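Long-range contact in tRNA (guanine(26)-N(2))-dimethyltransferase (PDB 2DUL), which probably transfers two methyl groups from S-adenosyl-L-methionine to the N2 atom of guanosine 26 in tRNA: residues P280-V291 against L309-D317. Residues are numbered along the deposited sequence; the frame is centred on the assembly and turned at random.
Sequences PLKDEKIVSKMV and LKMIDQELD
The ammonium group of K282 reaches the C-terminal end of helix 302-314, where main-chain oxygens receive it. K282 NZ donates to I312 O at 2.7 Å, in the carbonyl plane and on a lone pair, and to E315 O at 3.1 Å; it also donates to water 1, which lies beside D313 OD1. With chi1 at 74°, CG is flanked by both the backbone N and the carbonyl carbon, and the straight chain beyond delivers NZ to the carbonyls. The side chain of D317 runs alongside that of K282, pointing the other way, and presents its carboxylate to the amides of L281 and K282. Both oxygens accept L281 N through their syn lone pairs, D317 OD1 making the straighter bond to L281 N (3.1 Å, 163°); OD2 also takes a weak bond from K282 N. Farther along, the axes of segments 284-291 and 309-314 approach to 9.2 Å and run roughly antiparallel, at 150°. V287 CG1 rests on D313 CA at 3.7 Å, V291 CG2 lies against L309 O and CB and against D313 CB, and M290 CE meets L309 CD2. Water 2 joins S288 OG to D313 OD2. In the second shell, D283 N-caps helix 284-295, its OD1 accepting I286 N, and T355 and H356 hold the E315 carboxylate. I312 and M290 also touch L219, seating this helical hairpin against edge strand 213-223 of the large sheet. A methionine in place of K282 would probably leave the I312 and E315 carbonyls without their shared donor. A buried cation at a helix C-terminus is consistent with charge-dipole attraction, so the hairpin's open end appears fastened by polar bonds and its body by apolar packing, supplemented by water at D313.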
loop_
_atom_site.group_PDB
_atom_site.type_symbol
_atom_site.label_atom_id
_atom_site.label_comp_id
_atom_site.label_asym_id
_atom_site.label_seq_id
_atom_site.Cartn_x
_atom_site.Cartn_y
_atom_site.Cartn_z
ATOM N N PRO A 280 -4.145 -8.801 9.833
ATOM C CA PRO A 280 -3.669 -7.464 10.207
ATOM C C PRO A 280 -3.382 -6.596 8.982
ATOM O O PRO A 280 -2.977 -7.106 7.938
ATOM C CB PRO A 280 -2.381 -7.753 10.980
ATOM C CG PRO A 280 -2.578 -9.163 11.495
ATOM C CD PRO A 280 -3.229 -9.845 10.326
ATOM N N LEU A 281 -3.600 -5.289 9.105
ATOM C CA LEU A 281 -3.290 -4.385 8.004
ATOM C C LEU A 281 -2.007 -3.636 8.351
ATOM O O LEU A 281 -1.574 -2.748 7.624
ATOM C CB LEU A 281 -4.436 -3.397 7.745
ATOM C CG LEU A 281 -5.622 -3.987 6.969
ATOM C CD1 LEU A 281 -6.636 -2.888 6.664
ATOM C CD2 LEU A 281 -5.133 -4.627 5.665
ATOM N N LYS A 282 -1.405 -4.000 9.480
ATOM C CA LYS A 282 -0.155 -3.377 9.894
ATOM C C LYS A 282 0.617 -4.245 10.877
ATOM O O LYS A 282 0.046 -5.088 11.570
ATOM C CB LYS A 282 -0.407 -2.010 10.543
ATOM C CG LYS A 282 -1.001 -2.075 11.954
ATOM C CD LYS A 282 -0.918 -0.714 12.651
ATOM C CE LYS A 282 -1.540 -0.749 14.048
ATOM N NZ LYS A 282 -1.451 0.581 14.721
ATOM N N ASP A 283 1.928 -4.042 10.906
ATOM C CA ASP A 283 2.794 -4.735 11.841
ATOM C C ASP A 283 3.026 -3.660 12.900
ATOM O O ASP A 283 3.782 -2.717 12.669
ATOM C CB ASP A 283 4.118 -5.117 11.179
ATOM C CG ASP A 283 5.077 -5.785 12.143
ATOM O OD1 ASP A 283 5.395 -5.165 13.175
ATOM O OD2 ASP A 283 5.515 -6.925 11.873
ATOM N N GLU A 284 2.348 -3.787 14.036
ATOM C CA GLU A 284 2.457 -2.819 15.130
ATOM C C GLU A 284 3.856 -2.282 15.394
ATOM O O GLU A 284 4.063 -1.070 15.410
ATOM C CB GLU A 284 1.928 -3.422 16.432
ATOM C CG GLU A 284 0.426 -3.528 16.519
ATOM C CD GLU A 284 -0.026 -4.043 17.872
ATOM O OE1 GLU A 284 0.345 -3.425 18.894
ATOM O OE2 GLU A 284 -0.751 -5.062 17.913
ATOM N N LYS A 285 4.803 -3.185 15.626
ATOM C CA LYS A 285 6.191 -2.810 15.907
ATOM C C LYS A 285 6.776 -1.874 14.854
ATOM O O LYS A 285 7.219 -0.770 15.163
ATOM C CB LYS A 285 7.080 -4.056 15.981
ATOM C CG LYS A 285 6.704 -5.063 17.056
ATOM C CD LYS A 285 7.579 -6.322 16.976
ATOM C CE LYS A 285 7.313 -7.147 15.708
ATOM N NZ LYS A 285 7.706 -6.464 14.429
ATOM N N ILE A 286 6.780 -2.335 13.607
ATOM C CA ILE A 286 7.334 -1.573 12.497
ATOM C C ILE A 286 6.723 -0.184 12.352
ATOM O O ILE A 286 7.445 0.808 12.240
ATOM C CB ILE A 286 7.172 -2.359 11.174
ATOM C CG1 ILE A 286 7.953 -3.672 11.270
ATOM C CG2 ILE A 286 7.666 -1.525 9.998
ATOM C CD1 ILE A 286 7.792 -4.584 10.072
ATOM N N VAL A 287 5.397 -0.106 12.364
ATOM C CA VAL A 287 4.731 1.185 12.221
ATOM C C VAL A 287 5.070 2.119 13.385
ATOM O O VAL A 287 5.151 3.338 13.212
ATOM C CB VAL A 287 3.207 1.005 12.107
ATOM C CG1 VAL A 287 2.512 2.356 12.190
ATOM C CG2 VAL A 287 2.875 0.320 10.775
ATOM N N SER A 288 5.269 1.546 14.569
ATOM C CA SER A 288 5.621 2.351 15.733
ATOM C C SER A 288 7.008 2.927 15.443
ATOM O O SER A 288 7.252 4.118 15.640
ATOM C CB SER A 288 5.651 1.485 16.997
ATOM O OG SER A 288 5.883 2.271 18.151
ATOM N N LYS A 289 7.905 2.075 14.954
ATOM C CA LYS A 289 9.259 2.502 14.611
ATOM C C LYS A 289 9.243 3.545 13.496
ATOM O O LYS A 289 10.070 4.456 13.479
ATOM C CB LYS A 289 10.109 1.314 14.156
ATOM C CG LYS A 289 10.556 0.374 15.261
ATOM C CD LYS A 289 11.652 -0.555 14.753
ATOM C CE LYS A 289 12.213 -1.441 15.855
ATOM N NZ LYS A 289 11.198 -2.389 16.384
ATOM N N MET A 290 8.310 3.398 12.560
ATOM C CA MET A 290 8.192 4.326 11.440
ATOM C C MET A 290 7.885 5.749 11.895
ATOM O O MET A 290 8.435 6.713 11.359
ATOM C CB MET A 290 7.109 3.845 10.468
ATOM C CG MET A 290 7.513 2.622 9.656
ATOM S SD MET A 290 6.239 2.125 8.471
ATOM C CE MET A 290 6.347 3.455 7.235
ATOM N N VAL A 291 7.004 5.887 12.880
ATOM C CA VAL A 291 6.657 7.210 13.389
ATOM C C VAL A 291 7.919 7.888 13.912
ATOM O O VAL A 291 8.164 9.065 13.641
ATOM C CB VAL A 291 5.623 7.123 14.538
ATOM C CG1 VAL A 291 5.437 8.496 15.182
ATOM C CG2 VAL A 291 4.293 6.622 13.998
ATOM N N LEU A 309 1.154 8.630 9.586
ATOM C CA LEU A 309 1.767 7.548 10.348
ATOM C C LEU A 309 1.294 7.500 11.807
ATOM O O LEU A 309 1.154 6.422 12.383
ATOM C CB LEU A 309 3.297 7.667 10.285
ATOM C CG LEU A 309 3.939 7.417 8.908
ATOM C CD1 LEU A 309 5.440 7.697 8.962
ATOM C CD2 LEU A 309 3.691 5.980 8.480
ATOM N N LYS A 310 1.042 8.661 12.406
ATOM C CA LYS A 310 0.580 8.691 13.790
ATOM C C LYS A 310 -0.855 8.188 13.874
ATOM O O LYS A 310 -1.227 7.508 14.831
ATOM C CB LYS A 310 0.679 10.108 14.367
ATOM C CG LYS A 310 2.109 10.567 14.620
ATOM C CD LYS A 310 2.167 11.994 15.146
ATOM C CE LYS A 310 3.608 12.410 15.424
ATOM N NZ LYS A 310 3.708 13.824 15.882
ATOM N N MET A 311 -1.657 8.525 12.867
ATOM C CA MET A 311 -3.042 8.081 12.827
ATOM C C MET A 311 -3.072 6.554 12.731
ATOM O O MET A 311 -3.786 5.891 13.479
ATOM C CB MET A 311 -3.762 8.694 11.619
ATOM C CG MET A 311 -5.133 8.096 11.337
ATOM S SD MET A 311 -6.291 8.259 12.715
ATOM C CE MET A 311 -7.129 9.781 12.249
ATOM N N ILE A 312 -2.281 6.004 11.813
ATOM C CA ILE A 312 -2.228 4.560 11.617
ATOM C C ILE A 312 -1.597 3.855 12.817
ATOM O O ILE A 312 -2.016 2.760 13.200
ATOM C CB ILE A 312 -1.436 4.211 10.333
ATOM C CG1 ILE A 312 -2.177 4.763 9.113
ATOM C CG2 ILE A 312 -1.266 2.699 10.204
ATOM C CD1 ILE A 312 -1.435 4.584 7.802
ATOM N N ASP A 313 -0.597 4.489 13.415
ATOM C CA ASP A 313 0.080 3.913 14.568
ATOM C C ASP A 313 -0.875 3.753 15.755
ATOM O O ASP A 313 -0.827 2.751 16.466
ATOM C CB ASP A 313 1.274 4.793 14.958
ATOM C CG ASP A 313 2.013 4.277 16.181
ATOM O OD1 ASP A 313 2.343 3.073 16.219
ATOM O OD2 ASP A 313 2.269 5.082 17.101
ATOM N N GLN A 314 -1.757 4.723 15.962
ATOM C CA GLN A 314 -2.692 4.644 17.084
ATOM C C GLN A 314 -4.006 3.966 16.705
ATOM O O GLN A 314 -4.834 3.656 17.564
ATOM C CB GLN A 314 -2.966 6.045 17.636
ATOM C CG GLN A 314 -3.788 6.922 16.720
ATOM C CD GLN A 314 -5.142 7.263 17.315
ATOM O OE1 GLN A 314 -5.899 6.377 17.717
ATOM N NE2 GLN A 314 -5.458 8.556 17.366
ATOM N N GLU A 315 -4.189 3.725 15.413
ATOM C CA GLU A 315 -5.409 3.091 14.929
ATOM C C GLU A 315 -5.501 1.626 15.349
ATOM O O GLU A 315 -4.538 0.868 15.230
ATOM C CB GLU A 315 -5.465 3.195 13.402
ATOM C CG GLU A 315 -6.792 2.800 12.788
ATOM C CD GLU A 315 -6.858 3.136 11.309
ATOM O OE1 GLU A 315 -6.366 4.223 10.929
ATOM O OE2 GLU A 315 -7.410 2.326 10.532
ATOM N N LEU A 316 -6.665 1.236 15.857
ATOM C CA LEU A 316 -6.892 -0.140 16.267
ATOM C C LEU A 316 -6.860 -0.990 14.997
ATOM O O LEU A 316 -7.501 -0.648 14.005
ATOM C CB LEU A 316 -8.263 -0.256 16.944
ATOM C CG LEU A 316 -8.723 -1.631 17.417
ATOM C CD1 LEU A 316 -7.760 -2.141 18.494
ATOM C CD2 LEU A 316 -10.156 -1.540 17.959
ATOM N N ASP A 317 -6.106 -2.085 15.014
ATOM C CA ASP A 317 -6.032 -2.950 13.840
ATOM C C ASP A 317 -7.038 -4.074 14.023
ATOM O O ASP A 317 -6.770 -5.076 14.694
ATOM C CB ASP A 317 -4.621 -3.519 13.671
ATOM C CG ASP A 317 -4.393 -4.126 12.287
ATOM O OD1 ASP A 317 -5.338 -4.151 11.468
ATOM O OD2 ASP A 317 -3.264 -4.582 12.019
HETATM O O HOH W 1 1.547 0.829 15.434
HETATM O O HOH W 2 4.364 4.733 18.695
#